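Local coordinates for protein BauA (Acinetobacter baumannii, PDB 6H7F) that probably takes up the iron-bound siderophore acinetobactin across the outer membrane, as a receptor of the TonB-dependent family, and is captured here holding a catechol-oxazoline siderophore, at residues G98-N103 and P126-S131; T313-N318 and L339-D344; G380-P385 and P411-S416. All blocks are in the same frame, centred on the assembly; numbering follows the deposited sequence.

Interaction 1: G98-N103 and P126-S131; sequences GGWSEN and PFYRTS. With FV8 ((4~{S},5~{R})-2-[2,3-bis(oxidanyl)phenyl]-~{N}-[2-(1~{H}-imidazol-4-yl)ethyl]-5-methyl-~{N}-oxidanyl-4,5-dihydro-1,3-oxazole-4-carboxamide), chain E.
Trp100 directs the edge of its six-membered ring, CZ3 foremost, at one face of the Tyr128 ring, an edge-to-face pair with centroids 5.3 Å apart and planes at 79°. The two belong to neighbouring loops of the plug domain that fills the barrel of a TonB-dependent receptor, and together these loops present Trp100 and Tyr128 to the bound siderophore. Across the other face of Tyr128 lies Phe127, so the phenol ring is covered on both sides. Trp100 in turn has Ser101 OG over one face and the siderophore's ethyl linker over the opposite one, where CZ3 lies 3.6 Å from FV8 CAK. With chi1 at 49°, CG of Trp100 sits between its backbone N and carbonyl carbon, and although the bond to CB leads away from 126-131, the far end of the indole comes back to Tyr128. Backbone and charged groups tie the loops further: Glu102 N gives a hydrogen bond of 3.0 Å to Tyr128 O, while Glu102 OE2 accepts one of 3.2 Å from Thr130 N. The other carboxylate oxygen, OE1, goes to Thr81. Arg129 bends at chi2 and chi3 to reach Gly99, and its NE forms a salt bridge with Asp249 of the barrel. Both terminal nitrogens converge end-on on one oxygen, NH2 at 2.8 Å and NH1 at 3.2 Å from Gly99 O, which lies in the guanidinium plane.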
loop_
_atom_site.group_PDB
_atom_site.type_symbol
_atom_site.label_atom_id
_atom_site.label_comp_id
_atom_site.label_asym_id
_atom_site.label_seq_id
_atom_site.Cartn_x
_atom_site.Cartn_y
_atom_site.Cartn_z
ATOM N N GLY A 98 -4.710 18.225 9.577
ATOM C CA GLY A 98 -5.984 18.941 9.719
ATOM C C GLY A 98 -6.223 19.403 11.152
ATOM O O GLY A 98 -7.345 19.414 11.635
ATOM N N GLY A 99 -5.149 19.806 11.829
ATOM C CA GLY A 99 -5.251 20.506 13.118
ATOM C C GLY A 99 -5.854 21.893 12.950
ATOM O O GLY A 99 -6.027 22.361 11.829
ATOM N N TRP A 100 -6.177 22.547 14.072
ATOM C CA TRP A 100 -6.733 23.889 14.036
ATOM C C TRP A 100 -5.610 24.925 13.825
ATOM O O TRP A 100 -5.898 26.086 13.570
ATOM C CB TRP A 100 -7.571 24.186 15.289
ATOM C CG TRP A 100 -6.885 23.855 16.570
ATOM C CD1 TRP A 100 -6.917 22.661 17.230
ATOM C CD2 TRP A 100 -6.050 24.721 17.346
ATOM N NE1 TRP A 100 -6.175 22.731 18.373
ATOM C CE2 TRP A 100 -5.607 23.973 18.460
ATOM C CE3 TRP A 100 -5.613 26.039 17.201
ATOM C CZ2 TRP A 100 -4.770 24.513 19.438
ATOM C CZ3 TRP A 100 -4.763 26.566 18.157
ATOM C CH2 TRP A 100 -4.343 25.810 19.251
ATOM N N SER A 101 -4.347 24.484 13.911
ATOM C CA SER A 101 -3.182 25.305 13.502
ATOM C C SER A 101 -1.990 24.397 13.182
ATOM O O SER A 101 -1.961 23.218 13.562
ATOM C CB SER A 101 -2.808 26.310 14.572
ATOM O OG SER A 101 -2.031 25.697 15.589
ATOM N N GLU A 102 -0.995 24.977 12.516
ATOM C CA GLU A 102 0.329 24.395 12.431
ATOM C C GLU A 102 0.911 24.303 13.843
ATOM O O GLU A 102 0.491 25.018 14.761
ATOM C CB GLU A 102 1.218 25.217 11.495
ATOM C CG GLU A 102 0.705 25.287 10.054
ATOM C CD GLU A 102 1.723 25.780 9.024
ATOM O OE1 GLU A 102 2.855 25.238 9.007
ATOM O OE2 GLU A 102 1.395 26.722 8.261
ATOM N N ASN A 103 1.873 23.401 14.012
ATOM C CA ASN A 103 2.555 23.236 15.257
ATOM C C ASN A 103 3.977 22.747 14.983
ATOM O O ASN A 103 4.178 21.622 14.503
ATOM C CB ASN A 103 1.828 22.262 16.177
ATOM C CG ASN A 103 2.443 22.209 17.553
ATOM O OD1 ASN A 103 2.743 23.250 18.146
ATOM N ND2 ASN A 103 2.657 21.007 18.058
ATOM N N PRO A 126 -1.035 34.945 7.930
ATOM C CA PRO A 126 -2.174 34.228 8.510
ATOM C C PRO A 126 -1.912 33.756 9.954
ATOM O O PRO A 126 -0.760 33.441 10.323
ATOM C CB PRO A 126 -2.362 33.041 7.552
ATOM C CG PRO A 126 -1.828 33.564 6.222
ATOM C CD PRO A 126 -0.642 34.422 6.613
ATOM N N PHE A 127 -2.976 33.722 10.764
ATOM C CA PHE A 127 -2.854 33.571 12.207
ATOM C C PHE A 127 -2.313 32.174 12.568
ATOM O O PHE A 127 -1.421 32.060 13.416
ATOM C CB PHE A 127 -4.200 33.840 12.874
ATOM C CG PHE A 127 -4.127 34.179 14.340
ATOM C CD1 PHE A 127 -3.664 35.416 14.768
ATOM C CD2 PHE A 127 -4.548 33.269 15.293
ATOM C CE1 PHE A 127 -3.612 35.723 16.119
ATOM C CE2 PHE A 127 -4.503 33.584 16.642
ATOM C CZ PHE A 127 -4.043 34.813 17.053
ATOM N N TYR A 128 -2.861 31.122 11.936
ATOM C CA TYR A 128 -2.719 29.738 12.427
ATOM C C TYR A 128 -2.153 28.784 11.344
ATOM O O TYR A 128 -1.467 27.817 11.679
ATOM C CB TYR A 128 -4.054 29.214 12.963
ATOM C CG TYR A 128 -4.356 29.569 14.402
ATOM C CD1 TYR A 128 -3.349 29.808 15.323
ATOM C CD2 TYR A 128 -5.663 29.671 14.842
ATOM C CE1 TYR A 128 -3.631 30.136 16.640
ATOM C CE2 TYR A 128 -5.963 29.987 16.158
ATOM C CZ TYR A 128 -4.943 30.221 17.059
ATOM O OH TYR A 128 -5.237 30.543 18.352
ATOM N N ARG A 129 -2.455 29.019 10.065
ATOM C CA ARG A 129 -1.918 28.175 8.985
ATOM C C ARG A 129 -1.774 29.005 7.706
ATOM O O ARG A 129 -2.669 29.764 7.346
ATOM C CB ARG A 129 -2.815 26.958 8.720
ATOM C CG ARG A 129 -2.389 26.109 7.519
ATOM C CD ARG A 129 -2.685 24.617 7.676
ATOM N NE ARG A 129 -4.069 24.397 8.039
ATOM C CZ ARG A 129 -4.490 23.762 9.132
ATOM N NH1 ARG A 129 -3.656 23.017 9.848
ATOM N NH2 ARG A 129 -5.765 23.842 9.464
ATOM N N THR A 130 -0.661 28.782 7.002
ATOM C CA THR A 130 -0.302 29.547 5.830
ATOM C C THR A 130 0.058 28.594 4.687
ATOM O O THR A 130 1.029 27.832 4.783
ATOM C CB THR A 130 0.891 30.477 6.117
ATOM O OG1 THR A 130 0.543 31.330 7.208
ATOM C CG2 THR A 130 1.275 31.310 4.910
ATOM N N SER A 131 -0.686 28.693 3.588
ATOM C CA SER A 131 -0.347 27.989 2.363
ATOM C C SER A 131 0.716 28.790 1.617
ATOM O O SER A 131 0.630 30.003 1.559
ATOM C CB SER A 131 -1.573 27.735 1.529
ATOM O OG SER A 131 -1.357 26.649 0.630
HETATM C CAJ FV8 E . -7.460 30.526 21.144
HETATM N NAN FV8 E . -8.118 31.190 22.086
HETATM C CAI FV8 E . -8.673 30.257 22.926
HETATM N NAO FV8 E . -8.349 28.988 22.511
HETATM C CAT FV8 E . -7.597 29.191 21.422
HETATM C CAK FV8 E . -6.970 28.104 20.573
HETATM C CAL FV8 E . -8.048 27.355 19.774
HETATM N NAY FV8 E . -8.972 26.728 20.714
HETATM O OAE FV8 E . -8.487 26.327 21.932
HETATM C C FV8 E . -10.235 26.501 20.419
HETATM O O FV8 E . -10.721 26.826 19.300
HETATM C CA FV8 E . -10.960 25.946 21.506
HETATM N N FV8 E . -10.906 26.881 22.674
HETATM C CB FV8 E . -12.446 25.809 21.238
HETATM C CG2 FV8 E . -12.970 24.384 21.545
HETATM O OG1 FV8 E . -13.093 26.672 22.179
HETATM C CAR FV8 E . -12.166 27.219 23.016
HETATM C CAV FV8 E . -12.507 28.116 23.973
HETATM C CAH FV8 E . -13.853 28.468 24.127
HETATM C CAF FV8 E . -14.250 29.402 25.100
HETATM C CAG FV8 E . -13.289 30.025 25.919
HETATM C CAS FV8 E . -11.943 29.688 25.750
HETATM O OAC FV8 E . -10.939 30.233 26.502
HETATM C CAU FV8 E . -11.581 28.755 24.772
HETATM O OAD FV8 E . -10.284 28.427 24.635
#

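Interaction 2: T313-N318 and L339-D344; sequences TEYKYN and LAFDVD. With FV8 ((4~{S},5~{R})-2-[2,3-bis(oxidanyl)phenyl]-~{N}-[2-(1~{H}-imidazol-4-yl)ethyl]-5-methyl-~{N}-oxidanyl-4,5-dihydro-1,3-oxazole-4-carboxamide), chain E.
Tyr315 lays its CB over the centre of the Phe341 ring, a CH-pi contact 3.6 Å from CB to the centroid. The two rings lie nearly parallel, 17° apart, but are slid past each other, so they barely overlap; beyond the CB contact, the closest ring atoms are Tyr315 CD2 and Phe341 CE2, 3.4 Å apart. The difference in first torsion explains this. Tyr315 holds CG anti to its backbone N (chi1 176°) and reaches along the sheet to the siderophore, whereas Phe341 has CG between backbone N and carbonyl carbon (chi1 65°), which brings its ring in against CB of its partner. From the far end of the tyrosine, OH donates a hydrogen bond of 2.7 Å to FV8 O, an oxygen met near the plane of the ring. Tyr317 turns a face of its ring to the carbonyl carbon of the same group, and Leu339 puts CB 3.4 Å from FV8 OG1 on the oxazoline.

These contacts are carried by two adjacent antiparallel strands of the beta-barrel, 302-318 and 331-358. Hydrogen-bonded pairs at Thr313-Val343, Tyr315-Phe341 and Tyr317-Leu339 fix the register, so that all six of those side chains emerge on the ligand-bearing face. The reverse face bears Glu314, Lys316, Ala340 and Asp342. Here a water accepts a hydrogen bond of 2.8 Å from Lys316 NZ and lies 2.9 Å from Tyr315 O and 3.0 Å from Asp342 OD1, linking two oppositely charged groups whose charged atoms do not touch. Further out, strand 282-297 flanks Tyr315 through Val283 and Thr285, Asp287 takes a hydrogen bond with Thr313 OG1, and Phe127 of the plug packs against Phe341.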
loop_
_atom_site.group_PDB
_atom_site.type_symbol
_atom_site.label_atom_id
_atom_site.label_comp_id
_atom_site.label_asym_id
_atom_site.label_seq_id
_atom_site.Cartn_x
_atom_site.Cartn_y
_atom_site.Cartn_z
ATOM N N THR A 313 -7.911 38.725 11.129
ATOM C CA THR A 313 -8.132 37.329 11.298
ATOM C C THR A 313 -9.550 37.138 11.828
ATOM O O THR A 313 -9.929 37.792 12.808
ATOM C CB THR A 313 -7.093 36.737 12.256
ATOM O OG1 THR A 313 -5.820 36.796 11.614
ATOM C CG2 THR A 313 -7.395 35.310 12.656
ATOM N N GLU A 314 -10.314 36.257 11.173
ATOM C CA GLU A 314 -11.554 35.693 11.728
ATOM C C GLU A 314 -11.387 34.178 11.892
ATOM O O GLU A 314 -11.232 33.460 10.909
ATOM C CB GLU A 314 -12.750 36.011 10.831
ATOM C CG GLU A 314 -12.927 37.497 10.547
ATOM C CD GLU A 314 -13.958 37.839 9.472
ATOM O OE1 GLU A 314 -14.688 36.934 9.025
ATOM O OE2 GLU A 314 -14.017 39.004 9.078
ATOM N N TYR A 315 -11.379 33.729 13.149
ATOM C CA TYR A 315 -11.291 32.319 13.538
ATOM C C TYR A 315 -12.641 31.852 14.073
ATOM O O TYR A 315 -13.272 32.546 14.897
ATOM C CB TYR A 315 -10.249 32.124 14.639
ATOM C CG TYR A 315 -10.119 30.724 15.195
ATOM C CD1 TYR A 315 -9.219 29.820 14.663
ATOM C CD2 TYR A 315 -10.855 30.318 16.296
ATOM C CE1 TYR A 315 -9.066 28.546 15.188
ATOM C CE2 TYR A 315 -10.700 29.064 16.850
ATOM C CZ TYR A 315 -9.803 28.169 16.291
ATOM O OH TYR A 315 -9.658 26.922 16.823
ATOM N N LYS A 316 -13.059 30.669 13.616
ATOM C CA LYS A 316 -14.271 29.999 14.121
ATOM C C LYS A 316 -14.001 28.503 14.281
ATOM O O LYS A 316 -13.460 27.860 13.369
ATOM C CB LYS A 316 -15.442 30.227 13.167
ATOM C CG LYS A 316 -15.948 31.662 13.086
ATOM C CD LYS A 316 -16.854 31.901 11.874
ATOM C CE LYS A 316 -17.790 33.079 12.023
ATOM N NZ LYS A 316 -17.070 34.298 12.453
ATOM N N TYR A 317 -14.392 27.961 15.435
ATOM C CA TYR A 317 -14.204 26.548 15.754
ATOM C C TYR A 317 -15.457 26.020 16.443
ATOM O O TYR A 317 -15.936 26.599 17.424
ATOM C CB TYR A 317 -12.972 26.343 16.641
ATOM C CG TYR A 317 -12.698 24.909 17.040
ATOM C CD1 TYR A 317 -13.462 24.258 17.992
ATOM C CD2 TYR A 317 -11.627 24.221 16.511
ATOM C CE1 TYR A 317 -13.192 22.949 18.377
ATOM C CE2 TYR A 317 -11.339 22.917 16.881
ATOM C CZ TYR A 317 -12.122 22.269 17.820
ATOM O OH TYR A 317 -11.815 20.974 18.181
ATOM N N ASN A 318 -15.979 24.916 15.905
ATOM C CA ASN A 318 -17.097 24.182 16.492
ATOM C C ASN A 318 -16.706 22.699 16.567
ATOM O O ASN A 318 -16.551 22.053 15.536
ATOM C CB ASN A 318 -18.372 24.425 15.678
ATOM C CG ASN A 318 -19.644 23.947 16.356
ATOM O OD1 ASN A 318 -19.644 23.565 17.533
ATOM N ND2 ASN A 318 -20.751 24.004 15.628
ATOM N N LEU A 339 -15.641 28.512 19.772
ATOM C CA LEU A 339 -14.874 29.731 19.872
ATOM C C LEU A 339 -14.965 30.487 18.544
ATOM O O LEU A 339 -14.901 29.884 17.452
ATOM C CB LEU A 339 -13.431 29.376 20.230
ATOM C CG LEU A 339 -12.461 30.553 20.335
ATOM C CD1 LEU A 339 -12.794 31.440 21.530
ATOM C CD2 LEU A 339 -11.025 30.047 20.446
ATOM N N ALA A 340 -15.158 31.807 18.653
ATOM C CA ALA A 340 -14.907 32.724 17.562
ATOM C C ALA A 340 -14.092 33.896 18.092
ATOM O O ALA A 340 -14.320 34.350 19.206
ATOM C CB ALA A 340 -16.208 33.181 16.963
ATOM N N PHE A 341 -13.116 34.351 17.310
ATOM C CA PHE A 341 -12.454 35.565 17.635
ATOM C C PHE A 341 -12.105 36.310 16.352
ATOM O O PHE A 341 -11.882 35.697 15.298
ATOM C CB PHE A 341 -11.273 35.324 18.581
ATOM C CG PHE A 341 -10.121 34.517 18.039
ATOM C CD1 PHE A 341 -9.155 35.100 17.239
ATOM C CD2 PHE A 341 -9.946 33.195 18.415
ATOM C CE1 PHE A 341 -8.068 34.360 16.781
ATOM C CE2 PHE A 341 -8.856 32.459 17.965
ATOM C CZ PHE A 341 -7.916 33.041 17.149
ATOM N N ASP A 342 -12.163 37.643 16.464
ATOM C CA ASP A 342 -11.832 38.601 15.397
ATOM C C ASP A 342 -10.717 39.494 15.913
ATOM O O ASP A 342 -10.808 40.010 17.028
ATOM C CB ASP A 342 -13.032 39.472 15.003
ATOM C CG ASP A 342 -14.244 38.667 14.559
ATOM O OD1 ASP A 342 -14.048 37.686 13.817
ATOM O OD2 ASP A 342 -15.369 39.022 14.966
ATOM N N VAL A 343 -9.657 39.636 15.124
ATOM C CA VAL A 343 -8.550 40.429 15.544
ATOM C C VAL A 343 -8.125 41.329 14.379
ATOM O O VAL A 343 -8.082 40.899 13.240
ATOM C CB VAL A 343 -7.417 39.564 16.140
ATOM C CG1 VAL A 343 -7.246 38.252 15.426
ATOM C CG2 VAL A 343 -6.094 40.312 16.227
ATOM N N ASP A 344 -7.969 42.626 14.697
ATOM C CA ASP A 344 -7.470 43.671 13.781
ATOM C C ASP A 344 -6.069 44.081 14.231
ATOM O O ASP A 344 -5.870 44.514 15.385
ATOM C CB ASP A 344 -8.363 44.921 13.773
ATOM C CG ASP A 344 -9.693 44.750 13.061
ATOM O OD1 ASP A 344 -9.697 44.145 11.974
ATOM O OD2 ASP A 344 -10.722 45.223 13.605
HETATM C CAJ FV8 E . -7.460 30.526 21.144
HETATM N NAN FV8 E . -8.118 31.190 22.086
HETATM C CAI FV8 E . -8.673 30.257 22.926
HETATM N NAO FV8 E . -8.349 28.988 22.511
HETATM C CAT FV8 E . -7.597 29.191 21.422
HETATM C CAK FV8 E . -6.970 28.104 20.573
HETATM C CAL FV8 E . -8.048 27.355 19.774
HETATM N NAY FV8 E . -8.972 26.728 20.714
HETATM O OAE FV8 E . -8.487 26.327 21.932
HETATM C C FV8 E . -10.235 26.501 20.419
HETATM O O FV8 E . -10.721 26.826 19.300
HETATM C CA FV8 E . -10.960 25.946 21.506
HETATM N N FV8 E . -10.906 26.881 22.674
HETATM C CB FV8 E . -12.446 25.809 21.238
HETATM C CG2 FV8 E . -12.970 24.384 21.545
HETATM O OG1 FV8 E . -13.093 26.672 22.179
HETATM C CAR FV8 E . -12.166 27.219 23.016
HETATM C CAV FV8 E . -12.507 28.116 23.973
HETATM C CAH FV8 E . -13.853 28.468 24.127
HETATM C CAF FV8 E . -14.250 29.402 25.100
HETATM C CAG FV8 E . -13.289 30.025 25.919
HETATM C CAS FV8 E . -11.943 29.688 25.750
HETATM O OAC FV8 E . -10.939 30.233 26.502
HETATM C CAU FV8 E . -11.581 28.755 24.772
HETATM O OAD FV8 E . -10.284 28.427 24.635
HETATM O O HOH W 1 -14.751 34.818 13.887
#

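Interaction 3: G380-P385 and P411-S416. With FV8 ((4~{S},5~{R})-2-[2,3-bis(oxidanyl)phenyl]-~{N}-[2-(1~{H}-imidazol-4-yl)ethyl]-5-methyl-~{N}-oxidanyl-4,5-dihydro-1,3-oxazole-4-carboxamide), chain E.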
loop_
_atom_site.group_PDB
_atom_site.type_symbol
_atom_site.label_atom_id
_atom_site.label_comp_id
_atom_site.label_asym_id
_atom_site.label_seq_id
_atom_site.Cartn_x
_atom_site.Cartn_y
_atom_site.Cartn_z
ATOM N N GLY A 380 -17.361 32.579 22.807
ATOM C CA GLY A 380 -17.151 31.166 23.021
ATOM C C GLY A 380 -18.054 30.555 24.077
ATOM O O GLY A 380 -18.681 31.248 24.876
ATOM N N TYR A 381 -18.094 29.218 24.059
ATOM C CA TYR A 381 -18.608 28.423 25.127
ATOM C C TYR A 381 -17.497 27.513 25.648
ATOM O O TYR A 381 -16.868 26.805 24.872
ATOM C CB TYR A 381 -19.735 27.515 24.641
ATOM C CG TYR A 381 -21.037 28.168 24.249
ATOM C CD1 TYR A 381 -21.862 28.768 25.188
ATOM C CD2 TYR A 381 -21.498 28.073 22.943
ATOM C CE1 TYR A 381 -23.093 29.301 24.828
ATOM C CE2 TYR A 381 -22.722 28.593 22.569
ATOM C CZ TYR A 381 -23.522 29.214 23.511
ATOM O OH TYR A 381 -24.727 29.704 23.107
ATOM N N ARG A 382 -17.298 27.516 26.966
ATOM C CA ARG A 382 -16.596 26.437 27.667
ATOM C C ARG A 382 -17.591 25.294 27.906
ATOM O O ARG A 382 -17.240 24.134 27.870
ATOM C CB ARG A 382 -15.984 26.958 28.975
ATOM C CG ARG A 382 -14.658 27.695 28.799
ATOM C CD ARG A 382 -14.161 28.421 30.057
ATOM N NE ARG A 382 -14.596 29.822 30.141
ATOM C CZ ARG A 382 -13.876 30.874 29.740
ATOM N NH1 ARG A 382 -12.569 30.761 29.563
ATOM N NH2 ARG A 382 -14.467 32.034 29.513
ATOM N N ILE A 383 -18.854 25.660 28.112
ATOM C CA ILE A 383 -19.940 24.714 28.260
ATOM C C ILE A 383 -21.051 25.118 27.290
ATOM O O ILE A 383 -21.627 26.186 27.435
ATOM C CB ILE A 383 -20.445 24.701 29.715
ATOM C CG1 ILE A 383 -19.350 24.252 30.688
ATOM C CG2 ILE A 383 -21.697 23.857 29.837
ATOM C CD1 ILE A 383 -19.761 24.337 32.149
ATOM N N ILE A 384 -21.334 24.263 26.302
ATOM C CA ILE A 384 -22.384 24.534 25.356
ATOM C C ILE A 384 -23.714 24.091 25.961
ATOM O O ILE A 384 -23.853 22.934 26.322
ATOM C CB ILE A 384 -22.120 23.820 24.023
ATOM C CG1 ILE A 384 -20.733 24.127 23.464
ATOM C CG2 ILE A 384 -23.220 24.145 23.018
ATOM C CD1 ILE A 384 -20.387 23.305 22.241
ATOM N N PRO A 385 -24.724 24.987 26.086
ATOM C CA PRO A 385 -26.044 24.595 26.579
ATOM C C PRO A 385 -26.630 23.465 25.724
ATOM O O PRO A 385 -26.656 23.565 24.499
ATOM C CB PRO A 385 -26.892 25.877 26.459
ATOM C CG PRO A 385 -25.868 27.008 26.459
ATOM C CD PRO A 385 -24.645 26.424 25.779
ATOM N N PRO A 411 -21.522 33.166 22.548
ATOM C CA PRO A 411 -21.768 34.520 23.027
ATOM C C PRO A 411 -20.458 35.279 23.292
ATOM O O PRO A 411 -19.424 34.669 23.555
ATOM C CB PRO A 411 -22.519 34.275 24.342
ATOM C CG PRO A 411 -21.899 32.987 24.870
ATOM C CD PRO A 411 -21.591 32.162 23.628
ATOM N N PHE A 412 -20.540 36.606 23.263
ATOM C CA PHE A 412 -19.422 37.483 23.495
ATOM C C PHE A 412 -18.863 37.235 24.898
ATOM O O PHE A 412 -19.612 37.105 25.850
ATOM C CB PHE A 412 -19.858 38.939 23.314
ATOM C CG PHE A 412 -18.817 39.958 23.696
ATOM C CD1 PHE A 412 -17.746 40.227 22.852
ATOM C CD2 PHE A 412 -18.913 40.656 24.893
ATOM C CE1 PHE A 412 -16.795 41.177 23.196
ATOM C CE2 PHE A 412 -17.960 41.602 25.239
ATOM C CZ PHE A 412 -16.898 41.854 24.395
ATOM N N LEU A 413 -17.528 37.173 24.997
ATOM C CA LEU A 413 -16.834 36.933 26.253
ATOM C C LEU A 413 -16.105 38.208 26.703
ATOM O O LEU A 413 -16.267 38.641 27.828
ATOM C CB LEU A 413 -15.845 35.772 26.078
ATOM C CG LEU A 413 -16.465 34.399 25.826
ATOM C CD1 LEU A 413 -15.391 33.381 25.515
ATOM C CD2 LEU A 413 -17.308 33.948 27.015
ATOM N N PHE A 414 -15.257 38.770 25.836
ATOM C CA PHE A 414 -14.422 39.893 26.232
ATOM C C PHE A 414 -13.730 40.517 25.018
ATOM O O PHE A 414 -13.487 39.851 23.997
ATOM C CB PHE A 414 -13.400 39.468 27.290
ATOM C CG PHE A 414 -12.443 38.385 26.864
ATOM C CD1 PHE A 414 -11.321 38.686 26.109
ATOM C CD2 PHE A 414 -12.652 37.064 27.243
ATOM C CE1 PHE A 414 -10.441 37.687 25.720
ATOM C CE2 PHE A 414 -11.776 36.066 26.847
ATOM C CZ PHE A 414 -10.678 36.378 26.077
ATOM N N HIS A 415 -13.451 41.821 25.153
ATOM C CA HIS A 415 -12.603 42.597 24.267
ATOM C C HIS A 415 -11.198 42.667 24.874
ATOM O O HIS A 415 -11.043 42.769 26.089
ATOM C CB HIS A 415 -13.225 43.989 24.058
ATOM C CG HIS A 415 -12.474 44.869 23.116
ATOM N ND1 HIS A 415 -12.653 44.811 21.740
ATOM C CD2 HIS A 415 -11.556 45.838 23.337
ATOM C CE1 HIS A 415 -11.863 45.696 21.158
ATOM N NE2 HIS A 415 -11.177 46.336 22.118
ATOM N N SER A 416 -10.173 42.601 24.028
ATOM C CA SER A 416 -8.803 42.627 24.508
ATOM C C SER A 416 -7.929 43.384 23.508
ATOM O O SER A 416 -8.297 43.519 22.350
ATOM C CB SER A 416 -8.291 41.223 24.763
ATOM O OG SER A 416 -8.140 40.512 23.547
HETATM C CAJ FV8 E . -7.460 30.526 21.144
HETATM N NAN FV8 E . -8.118 31.190 22.086
HETATM C CAI FV8 E . -8.673 30.257 22.926
HETATM N NAO FV8 E . -8.349 28.988 22.511
HETATM C CAT FV8 E . -7.597 29.191 21.422
HETATM C CAK FV8 E . -6.970 28.104 20.573
HETATM C CAL FV8 E . -8.048 27.355 19.774
HETATM N NAY FV8 E . -8.972 26.728 20.714
HETATM O OAE FV8 E . -8.487 26.327 21.932
HETATM C C FV8 E . -10.235 26.501 20.419
HETATM O O FV8 E . -10.721 26.826 19.300
HETATM C CA FV8 E . -10.960 25.946 21.506
HETATM N N FV8 E . -10.906 26.881 22.674
HETATM C CB FV8 E . -12.446 25.809 21.238
HETATM C CG2 FV8 E . -12.970 24.384 21.545
HETATM O OG1 FV8 E . -13.093 26.672 22.179
HETATM C CAR FV8 E . -12.166 27.219 23.016
HETATM C CAV FV8 E . -12.507 28.116 23.973
HETATM C CAH FV8 E . -13.853 28.468 24.127
HETATM C CAF FV8 E . -14.250 29.402 25.100
HETATM C CAG FV8 E . -13.289 30.025 25.919
HETATM C CAS FV8 E . -11.943 29.688 25.750
HETATM O OAC FV8 E . -10.939 30.233 26.502
HETATM C CAU FV8 E . -11.581 28.755 24.772
HETATM O OAD FV8 E . -10.284 28.427 24.635
#
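Pro411 rests its CD methylene on one face of the Tyr381 ring, 3.5 Å from the centroid, a CH-pi contact in which the two side chains cross at about a right angle. Pro385 CD touches the opposite face, so the tyrosine is sandwiched between two prolines, and at its outer end its OH and Thr409 OG1 share a hydrogen bond. Pro411 O then accepts a hydrogen bond of 3.0 Å from Gly380 N. That bond marks the place where strands 361-381 and 412-431 of the antiparallel barrel part into their connecting loop. Leu413 comes next, pointing toward 380-385, and fits CD1 3.4 Å from Gly380 N. The same methyl lies 4.0 Å from FV8 CAG on the catechol. Because Gly380 has no side chain, the catechol can approach its CA directly. Arg382, bent at chi3, has FV8 CAG of the catechol over one face of its guanidinium, with NH1 3.5 Å from FV8 OAC, while NH2 lies a loose 4.2 Å from Leu413 CD2. Phe414 follows, and with Leu413 it forms a classic beta bulge opposite Asp378, both residues making backbone hydrogen bonds to that one.

All three interactions meet at FV8, and the portions they contact overlap. Interaction 1 touches the imidazole and ethyl arm from the plug; interaction 2 hydrogen-bonds the central carbonyl from the barrel wall, lines the oxazoline, and extends through Leu339 and Phe341 to the imidazole and through Leu339 to the catechol, which interaction 3 borders. Interactions 1 and 2, with centres about 13 Å apart, are in direct contact: Phe127 CE2 lies 3.5 Å from Phe341 CZ, and Tyr128 CE2 lies 3.6 Å from Tyr315 CE1, so aromatic rings join plug to barrel. Interactions 2 and 3 sit on neighbouring strands, nearest atoms about 4 Å apart; for interactions 1 and 3 that gap is about 10 Å. Arg256 adds another hydrogen bond to FV8.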